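Flagellar regulatory protein C (Vibrio cholerae, PDB 4QHS) probably couples ATP hydrolysis by its heptameric AAA+ domain to the activation of sigma-54-dependent transcription of flagellar genes. Local coordinates at residues 40-45 and 153-158; 28-33 and 181-186; 68-73 and 106-111. All coordinates share one frame; numbering follows the deposited sequence.

All three contacts reach the parallel sheet of the AAA+ fold, whose strand order runs 69-73, 112-116, 152-157, 41-44, 182-184. Contact 1 is its buried centre, a strand pair joined mainly by backbone hydrogen bonds. Contact 2 is also buried but lies toward one edge, where helix 23-35 covers strand 182-184 mostly through apolar side chains and a neighbouring subunit comes close. Contact 3 is at the opposite edge and only partly buried; there strand 69-73 meets a turn by van der Waals packing and a CH...O contact. Strand 41-44 of contact 1 is hydrogen-bonded to strand 182-184 of contact 2, whereas contact 3 touches neither.

Contact 1 of 3, residues 40-45 and 153-158; sequences NVMILG and VLATSN
Strands 41-44 and 153-157 run side by side in the middle of the parallel sheet of an AAA+ domain, the first leading into the P-loop, whose Walker A sequence begins at Gly-45. Their short axes diverge by 22°, and the backbone bonds follow the parallel ladder. Ala-155 is bracketed by two residues of the other strand: its N donates to Val-41 O over 2.8 Å, nearly straight at 168°, and its O takes the N-H of Ile-43 at 2.7 Å. The ladder goes on with Val-41 N to Val-153 O and Ser-157 N to Ile-43 O, both longer.

Side chains alternate between the faces. On one, Val-41 and Leu-154 lie alongside each other and point the same way, CB of the valine 3.8 Å from CD2 of the leucine. Ile-43 and Thr-156 follow on this face, against helix 51-61; beta-branched residues suit the extended backbone. On the other, Met-42 bends at chi2 (68°) and chi3, which folds its CE back to 3.7 Å from Ala-155 CB; the small alanine lets the thioether lie close over the neighbouring strand.

Polar groups at this end join the two strands to motifs that in AAA+ proteins bind nucleotide. Thr-156 OG1 is hydrogen-bonded to Asp-116 OD1 and to Glu-117 N, in a sequence that reads as Walker B, while Lys-51 NZ of the P-loop bonds to both Ile-43 O and Gly-45 O. Asn-158 ND2 bonds to Ser-47 OG, tying this loop residue to the P-loop. At the positive phi of Gly-45 a beta carbon would press on Leu-44 O, so glycine suits the place. Where the strands part, a water bridges them, accepting from Gly-45 N at 3.3 Å and donating to Ser-157 O at 3.1 Å.

Contact 2 of 3, residues 28-33 and 181-186; sequences LALADK and FPLTWP
Leu-183 reaches from its strand to helix 23-35 and straddles two helical residues: CD2 packs on Leu-30 CB at 3.8 Å, and CD1 lies 4.1 Å from Ala-31 CA. Ala-31 turns its CB away from the strand, and the methyl branch meets the helix at the alpha carbon. Beside it the Phe-181 ring approaches obliquely, its CE2 3.7 Å from Leu-30 O. Further along, Leu-28 CD2 meets the six-membered ring of Trp-185 at its edge, 4.0 Å from CH2. With CG anti to the backbone N (chi1 -163°), the indole extends far enough for that edge to reach the helix.

Around this layer, Met-54 of helix 51-61 touches Ala-31, Leu-183 and Trp-185, and Pro-186 CD sits over one face of the indole, toward its rim. Tyr-57 OH, hydrogen-bonded to Asp-32 OD1, ties the two helices together. On the outer side Leu-247 and Ile-246 of a neighbouring subunit pack on Leu-30 and Phe-181. Residues 181, 183 and 185 thus present one apolar face, the alternation expected of an extended chain, and their packing under an amphipathic helix is that of an alpha/beta AAA+ domain at its edge strand.

Contact 3 of 3, residues 68-73 and 106-111; sequences PFIAIN and EQAQGG
Packing of an edge strand against a helix-ending turn joins Pro-68 and Ile-70 to residues 107-111, at the outer border of the parallel AAA+ sheet. Helix 104-107 ends here, and a type II beta turn from Ala-108 to Gly-111 redirects the chain into strand 112-116, the hydrogen-bonded neighbour of strand 69-73. The turn is closed by Gly-111 N donating to Ala-108 O at 2.7 Å. Gly-110 occupies its third position with a positive phi of 79°, which glycine adopts readily.

The Pro-68 ring lies in the crook of this turn. Its CB is 3.5 Å from Gln-107 O and its CG 3.4 Å from Gln-109 O, so the ring's CH groups border two carbonyl oxygens. A rigid proline suits the entry to the strand, since its ring is compact and it has no N-H to satisfy there.

Ile-70, two residues on, points to the same side. CG1 is anti to the carbonyl carbon (chi1 -54°), and this brings it over Ala-108, 3.6 Å from that residue's CB; the methyl is small enough to let the isoleucine sit close. CD1 continues to 4.1 Å from Gln-107 CB, the two side chains crossing at about a right angle.

Gln-109, whose CB points away from strand 69-73, bonds through OE1 to Asp-150 N and through NE2 to Lys-148 O; in the helix before the turn, Glu-106 forms a salt bridge with Arg-140. Gly-111 suits its place because a beta carbon would run into the Pro-68 carbonyl: Gly-111 CA already makes a CH...O contact with Pro-68 O at 3.3 Å, with an angle of 143° at the hydrogen.

Contact 1 of 3, residues 40-45 and 153-158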
loop_
_atom_site.group_PDB
_atom_site.type_symbol
_atom_site.label_atom_id
_atom_site.label_comp_id
_atom_site.label_asym_id
_atom_site.label_seq_id
_atom_site.Cartn_x
_atom_site.Cartn_y
_atom_site.Cartn_z
ATOM N N ASN A 40 14.863 38.120 -17.960
ATOM C CA ASN A 40 14.842 37.326 -16.767
ATOM C C ASN A 40 16.220 37.238 -16.207
ATOM O O ASN A 40 17.161 37.116 -16.932
ATOM C CB ASN A 40 14.373 35.927 -17.044
ATOM C CG ASN A 40 12.987 35.864 -17.527
ATOM O OD1 ASN A 40 12.139 36.625 -17.143
ATOM N ND2 ASN A 40 12.742 34.925 -18.358
ATOM N N VAL A 41 16.324 37.309 -14.902
ATOM C CA VAL A 41 17.618 37.278 -14.228
ATOM C C VAL A 41 17.677 36.166 -13.187
ATOM O O VAL A 41 16.834 36.104 -12.278
ATOM C CB VAL A 41 17.933 38.601 -13.514
ATOM C CG1 VAL A 41 19.273 38.479 -12.818
ATOM C CG2 VAL A 41 17.902 39.770 -14.489
ATOM N N MET A 42 18.662 35.294 -13.330
ATOM C CA MET A 42 18.900 34.224 -12.367
ATOM C C MET A 42 20.069 34.591 -11.448
ATOM O O MET A 42 21.174 34.826 -11.922
ATOM C CB MET A 42 19.198 32.909 -13.087
ATOM C CG MET A 42 19.481 31.750 -12.140
ATOM S SD MET A 42 18.045 31.229 -11.182
ATOM C CE MET A 42 16.942 30.837 -12.540
ATOM N N ILE A 43 19.825 34.648 -10.145
ATOM C CA ILE A 43 20.900 34.924 -9.200
ATOM C C ILE A 43 21.329 33.658 -8.462
ATOM O O ILE A 43 20.576 33.100 -7.624
ATOM C CB ILE A 43 20.499 35.987 -8.163
ATOM C CG1 ILE A 43 19.803 37.173 -8.841
ATOM C CG2 ILE A 43 21.728 36.433 -7.374
ATOM C CD1 ILE A 43 19.219 38.155 -7.858
ATOM N N LEU A 44 22.535 33.207 -8.801
ATOM C CA LEU A 44 23.135 31.997 -8.246
ATOM C C LEU A 44 23.996 32.341 -7.030
ATOM O O LEU A 44 24.292 33.514 -6.776
ATOM C CB LEU A 44 23.964 31.283 -9.322
ATOM C CG LEU A 44 23.164 31.017 -10.603
ATOM C CD1 LEU A 44 24.031 30.485 -11.741
ATOM C CD2 LEU A 44 22.018 30.063 -10.313
ATOM N N GLY A 45 24.397 31.325 -6.279
ATOM C CA GLY A 45 25.216 31.543 -5.097
ATOM C C GLY A 45 24.585 30.898 -3.885
ATOM O O GLY A 45 23.434 30.458 -3.932
ATOM N N VAL A 153 10.670 39.046 -14.360
ATOM C CA VAL A 153 10.982 37.928 -13.490
ATOM C C VAL A 153 12.441 37.912 -13.044
ATOM O O VAL A 153 13.365 37.981 -13.860
ATOM C CB VAL A 153 10.666 36.597 -14.169
ATOM C CG1 VAL A 153 11.225 35.459 -13.352
ATOM C CG2 VAL A 153 9.163 36.455 -14.344
ATOM N N LEU A 154 12.620 37.844 -11.735
ATOM C CA LEU A 154 13.903 37.563 -11.130
ATOM C C LEU A 154 13.768 36.226 -10.422
ATOM O O LEU A 154 12.707 35.929 -9.869
ATOM C CB LEU A 154 14.323 38.664 -10.143
ATOM C CG LEU A 154 14.284 40.135 -10.568
ATOM C CD1 LEU A 154 14.733 40.995 -9.415
ATOM C CD2 LEU A 154 15.136 40.403 -11.776
ATOM N N ALA A 155 14.829 35.426 -10.455
ATOM C CA ALA A 155 14.871 34.159 -9.726
ATOM C C ALA A 155 16.205 33.965 -9.021
ATOM O O ALA A 155 17.202 34.580 -9.395
ATOM C CB ALA A 155 14.621 32.999 -10.658
ATOM N N THR A 156 16.211 33.095 -8.011
ATOM C CA THR A 156 17.442 32.635 -7.379
ATOM C C THR A 156 17.454 31.129 -7.196
ATOM O O THR A 156 16.410 30.487 -7.078
ATOM C CB THR A 156 17.666 33.256 -5.986
ATOM O OG1 THR A 156 16.798 32.620 -5.045
ATOM C CG2 THR A 156 17.392 34.764 -6.004
ATOM N N SER A 157 18.650 30.603 -7.104
ATOM C CA SER A 157 18.880 29.215 -6.896
ATOM C C SER A 157 20.178 29.038 -6.173
ATOM O O SER A 157 21.154 29.631 -6.515
ATOM C CB SER A 157 18.954 28.510 -8.219
ATOM O OG SER A 157 18.887 27.148 -8.016
ATOM N N ASN A 158 20.187 28.223 -5.150
ATOM C CA ASN A 158 21.425 27.957 -4.486
ATOM C C ASN A 158 22.085 26.700 -5.007
ATOM O O ASN A 158 23.000 26.194 -4.432
ATOM C CB ASN A 158 21.254 27.959 -2.985
ATOM C CG ASN A 158 20.561 26.749 -2.474
ATOM O OD1 ASN A 158 20.297 25.825 -3.181
ATOM N ND2 ASN A 158 20.270 26.760 -1.228
HETATM O O HOH W 1 23.800 28.182 -7.054
#

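Contact 2 of 3, residues 28-33 and 181-186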
loop_
_atom_site.group_PDB
_atom_site.type_symbol
_atom_site.label_atom_id
_atom_site.label_comp_id
_atom_site.label_asym_id
_atom_site.label_seq_id
_atom_site.Cartn_x
_atom_site.Cartn_y
_atom_site.Cartn_z
ATOM N N LEU A 28 27.680 44.052 -9.661
ATOM C CA LEU A 28 26.719 45.150 -9.689
ATOM C C LEU A 28 26.698 45.880 -11.034
ATOM O O LEU A 28 25.635 46.292 -11.491
ATOM C CB LEU A 28 26.994 46.154 -8.564
ATOM C CG LEU A 28 26.320 45.880 -7.213
ATOM C CD1 LEU A 28 25.012 45.109 -7.383
ATOM C CD2 LEU A 28 27.247 45.144 -6.267
ATOM N N ALA A 29 27.860 46.039 -11.666
ATOM C CA ALA A 29 27.914 46.611 -13.014
ATOM C C ALA A 29 27.205 45.717 -14.035
ATOM O O ALA A 29 26.589 46.215 -14.976
ATOM C CB ALA A 29 29.336 46.841 -13.431
ATOM N N LEU A 30 27.294 44.400 -13.863
ATOM C CA LEU A 30 26.537 43.495 -14.741
ATOM C C LEU A 30 25.047 43.676 -14.461
ATOM O O LEU A 30 24.214 43.789 -15.372
ATOM C CB LEU A 30 26.948 42.037 -14.536
ATOM C CG LEU A 30 27.941 41.376 -15.504
ATOM C CD1 LEU A 30 28.389 42.323 -16.562
ATOM C CD2 LEU A 30 29.143 40.812 -14.780
ATOM N N ALA A 31 24.725 43.718 -13.179
ATOM C CA ALA A 31 23.356 43.920 -12.759
ATOM C C ALA A 31 22.782 45.200 -13.389
ATOM O O ALA A 31 21.698 45.167 -13.979
ATOM C CB ALA A 31 23.280 43.967 -11.247
ATOM N N ASP A 32 23.525 46.305 -13.312
ATOM C CA ASP A 32 23.068 47.569 -13.897
ATOM C C ASP A 32 22.708 47.403 -15.371
ATOM O O ASP A 32 21.728 47.986 -15.852
ATOM C CB ASP A 32 24.134 48.660 -13.746
ATOM C CG ASP A 32 24.208 49.224 -12.337
ATOM O OD1 ASP A 32 23.202 49.128 -11.602
ATOM O OD2 ASP A 32 25.272 49.773 -11.971
ATOM N N LYS A 33 23.480 46.600 -16.066
ATOM C CA LYS A 33 23.176 46.295 -17.436
ATOM C C LYS A 33 21.858 45.568 -17.619
ATOM O O LYS A 33 21.050 46.036 -18.369
ATOM C CB LYS A 33 24.304 45.531 -18.102
ATOM C CG LYS A 33 25.226 46.381 -18.898
ATOM C CD LYS A 33 26.472 45.654 -19.279
ATOM C CE LYS A 33 27.324 46.446 -20.219
ATOM N NZ LYS A 33 28.535 45.716 -20.553
ATOM N N PHE A 181 20.803 35.349 -18.397
ATOM C CA PHE A 181 21.727 36.241 -17.745
ATOM C C PHE A 181 21.982 35.921 -16.285
ATOM O O PHE A 181 21.512 36.578 -15.404
ATOM C CB PHE A 181 21.229 37.670 -17.891
ATOM C CG PHE A 181 22.295 38.693 -17.783
ATOM C CD1 PHE A 181 23.080 38.985 -18.847
ATOM C CD2 PHE A 181 22.496 39.378 -16.619
ATOM C CE1 PHE A 181 24.039 39.905 -18.751
ATOM C CE2 PHE A 181 23.463 40.306 -16.527
ATOM C CZ PHE A 181 24.231 40.577 -17.596
ATOM N N PRO A 182 22.757 34.898 -16.036
ATOM C CA PRO A 182 23.024 34.488 -14.675
ATOM C C PRO A 182 24.086 35.315 -14.012
ATOM O O PRO A 182 25.047 35.690 -14.623
ATOM C CB PRO A 182 23.498 33.068 -14.848
ATOM C CG PRO A 182 23.837 32.955 -16.184
ATOM C CD PRO A 182 22.966 33.789 -16.946
ATOM N N LEU A 183 23.883 35.597 -12.750
ATOM C CA LEU A 183 24.833 36.299 -11.948
ATOM C C LEU A 183 25.143 35.472 -10.733
ATOM O O LEU A 183 24.289 35.180 -9.938
ATOM C CB LEU A 183 24.283 37.648 -11.546
ATOM C CG LEU A 183 23.937 38.567 -12.706
ATOM C CD1 LEU A 183 23.367 39.805 -12.222
ATOM C CD2 LEU A 183 25.170 38.860 -13.441
ATOM N N THR A 184 26.390 35.096 -10.596
ATOM C CA THR A 184 26.782 34.267 -9.505
ATOM C C THR A 184 27.385 35.084 -8.374
ATOM O O THR A 184 28.467 35.591 -8.459
ATOM C CB THR A 184 27.723 33.171 -9.962
ATOM O OG1 THR A 184 27.074 32.357 -10.928
ATOM C CG2 THR A 184 28.102 32.323 -8.807
ATOM N N TRP A 185 26.636 35.180 -7.300
ATOM C CA TRP A 185 26.988 35.945 -6.140
ATOM C C TRP A 185 27.802 35.097 -5.179
ATOM O O TRP A 185 27.253 34.355 -4.403
ATOM C CB TRP A 185 25.696 36.361 -5.483
ATOM C CG TRP A 185 25.827 37.415 -4.568
ATOM C CD1 TRP A 185 25.757 37.326 -3.237
ATOM C CD2 TRP A 185 26.058 38.773 -4.870
ATOM N NE1 TRP A 185 25.934 38.544 -2.671
ATOM C CE2 TRP A 185 26.134 39.457 -3.662
ATOM C CE3 TRP A 185 26.229 39.481 -6.049
ATOM C CZ2 TRP A 185 26.351 40.809 -3.595
ATOM C CZ3 TRP A 185 26.449 40.813 -5.977
ATOM C CH2 TRP A 185 26.504 41.469 -4.769
ATOM N N PRO A 186 29.117 35.207 -5.229
ATOM C CA PRO A 186 30.013 34.308 -4.511
ATOM C C PRO A 186 29.866 34.271 -2.995
ATOM O O PRO A 186 29.275 35.113 -2.377
ATOM C CB PRO A 186 31.371 34.871 -4.863
ATOM C CG PRO A 186 31.134 36.313 -4.972
ATOM C CD PRO A 186 29.707 36.544 -5.333
#

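Contact 3 of 3, residues 68-73 and 106-111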
loop_
_atom_site.group_PDB
_atom_site.type_symbol
_atom_site.label_atom_id
_atom_site.label_comp_id
_atom_site.label_asym_id
_atom_site.label_seq_id
_atom_site.Cartn_x
_atom_site.Cartn_y
_atom_site.Cartn_z
ATOM N N PRO A 68 5.320 47.563 -8.512
ATOM C CA PRO A 68 5.341 46.582 -7.422
ATOM C C PRO A 68 6.550 45.671 -7.461
ATOM O O PRO A 68 6.894 45.137 -8.510
ATOM C CB PRO A 68 4.064 45.758 -7.651
ATOM C CG PRO A 68 3.280 46.491 -8.684
ATOM C CD PRO A 68 4.266 47.264 -9.492
ATOM N N PHE A 69 7.148 45.443 -6.317
ATOM C CA PHE A 69 8.170 44.448 -6.167
ATOM C C PHE A 69 7.654 43.373 -5.261
ATOM O O PHE A 69 7.352 43.628 -4.134
ATOM C CB PHE A 69 9.398 45.044 -5.546
ATOM C CG PHE A 69 10.518 44.106 -5.448
ATOM C CD1 PHE A 69 11.364 43.924 -6.493
ATOM C CD2 PHE A 69 10.730 43.399 -4.320
ATOM C CE1 PHE A 69 12.390 43.071 -6.402
ATOM C CE2 PHE A 69 11.763 42.538 -4.238
ATOM C CZ PHE A 69 12.591 42.371 -5.286
ATOM N N ILE A 70 7.583 42.162 -5.764
ATOM C CA ILE A 70 6.889 41.069 -5.096
ATOM C C ILE A 70 7.830 39.874 -4.957
ATOM O O ILE A 70 8.415 39.429 -5.935
ATOM C CB ILE A 70 5.618 40.642 -5.878
ATOM C CG1 ILE A 70 4.698 41.841 -6.148
ATOM C CG2 ILE A 70 4.883 39.511 -5.160
ATOM C CD1 ILE A 70 4.054 42.441 -4.904
ATOM N N ALA A 71 7.966 39.354 -3.745
ATOM C CA ALA A 71 8.915 38.277 -3.485
ATOM C C ALA A 71 8.227 37.063 -2.846
ATOM O O ALA A 71 7.480 37.206 -1.880
ATOM C CB ALA A 71 10.058 38.785 -2.586
ATOM N N ILE A 72 8.477 35.875 -3.387
ATOM C CA ILE A 72 8.032 34.631 -2.751
ATOM C C ILE A 72 9.205 33.651 -2.604
ATOM O O ILE A 72 10.050 33.534 -3.491
ATOM C CB ILE A 72 6.871 33.972 -3.538
ATOM C CG1 ILE A 72 6.550 32.593 -2.969
ATOM C CG2 ILE A 72 7.213 33.861 -5.013
ATOM C CD1 ILE A 72 5.182 32.061 -3.378
ATOM N N ASN A 73 9.275 32.971 -1.464
ATOM C CA ASN A 73 10.312 31.970 -1.274
ATOM C C ASN A 73 9.751 30.574 -1.471
ATOM O O ASN A 73 9.132 29.992 -0.571
ATOM C CB ASN A 73 10.956 32.079 0.107
ATOM C CG ASN A 73 12.233 31.251 0.216
ATOM O OD1 ASN A 73 12.340 30.153 -0.342
ATOM N ND2 ASN A 73 13.215 31.787 0.920
ATOM N N GLU A 106 -0.215 38.256 -10.295
ATOM C CA GLU A 106 -1.208 39.326 -10.388
ATOM C C GLU A 106 -0.779 40.558 -9.596
ATOM O O GLU A 106 -0.885 41.684 -10.083
ATOM C CB GLU A 106 -2.579 38.867 -9.885
ATOM C CG GLU A 106 -3.311 37.859 -10.739
ATOM C CD GLU A 106 -4.609 37.401 -10.074
ATOM O OE1 GLU A 106 -4.717 36.197 -9.738
ATOM O OE2 GLU A 106 -5.510 38.254 -9.868
ATOM N N GLN A 107 -0.270 40.348 -8.408
ATOM C CA GLN A 107 0.136 41.442 -7.578
ATOM C C GLN A 107 1.332 42.178 -8.106
ATOM O O GLN A 107 1.563 43.276 -7.712
ATOM C CB GLN A 107 0.464 40.962 -6.191
ATOM C CG GLN A 107 -0.678 40.421 -5.452
ATOM C CD GLN A 107 -0.234 39.598 -4.305
ATOM O OE1 GLN A 107 0.406 40.079 -3.397
ATOM N NE2 GLN A 107 -0.552 38.344 -4.340
ATOM N N ALA A 108 2.085 41.552 -8.989
ATOM C CA ALA A 108 3.348 42.081 -9.479
ATOM C C ALA A 108 3.144 42.787 -10.794
ATOM O O ALA A 108 4.109 43.222 -11.436
ATOM C CB ALA A 108 4.384 40.962 -9.641
ATOM N N GLN A 109 1.880 42.870 -11.192
ATOM C CA GLN A 109 1.489 43.466 -12.458
ATOM C C GLN A 109 2.149 44.830 -12.628
ATOM O O GLN A 109 2.074 45.684 -11.743
ATOM C CB GLN A 109 -0.043 43.588 -12.538
ATOM C CG GLN A 109 -0.584 43.867 -13.938
ATOM C CD GLN A 109 -0.391 42.688 -14.884
ATOM O OE1 GLN A 109 0.710 42.449 -15.382
ATOM N NE2 GLN A 109 -1.467 41.941 -15.129
ATOM N N GLY A 110 2.830 45.015 -13.753
ATOM C CA GLY A 110 3.486 46.281 -14.036
ATOM C C GLY A 110 4.802 46.433 -13.306
ATOM O O GLY A 110 5.494 47.432 -13.495
ATOM N N GLY A 111 5.154 45.440 -12.484
ATOM C CA GLY A 111 6.382 45.494 -11.703
ATOM C C GLY A 111 7.339 44.319 -11.864
ATOM O O GLY A 111 7.686 43.932 -12.981
#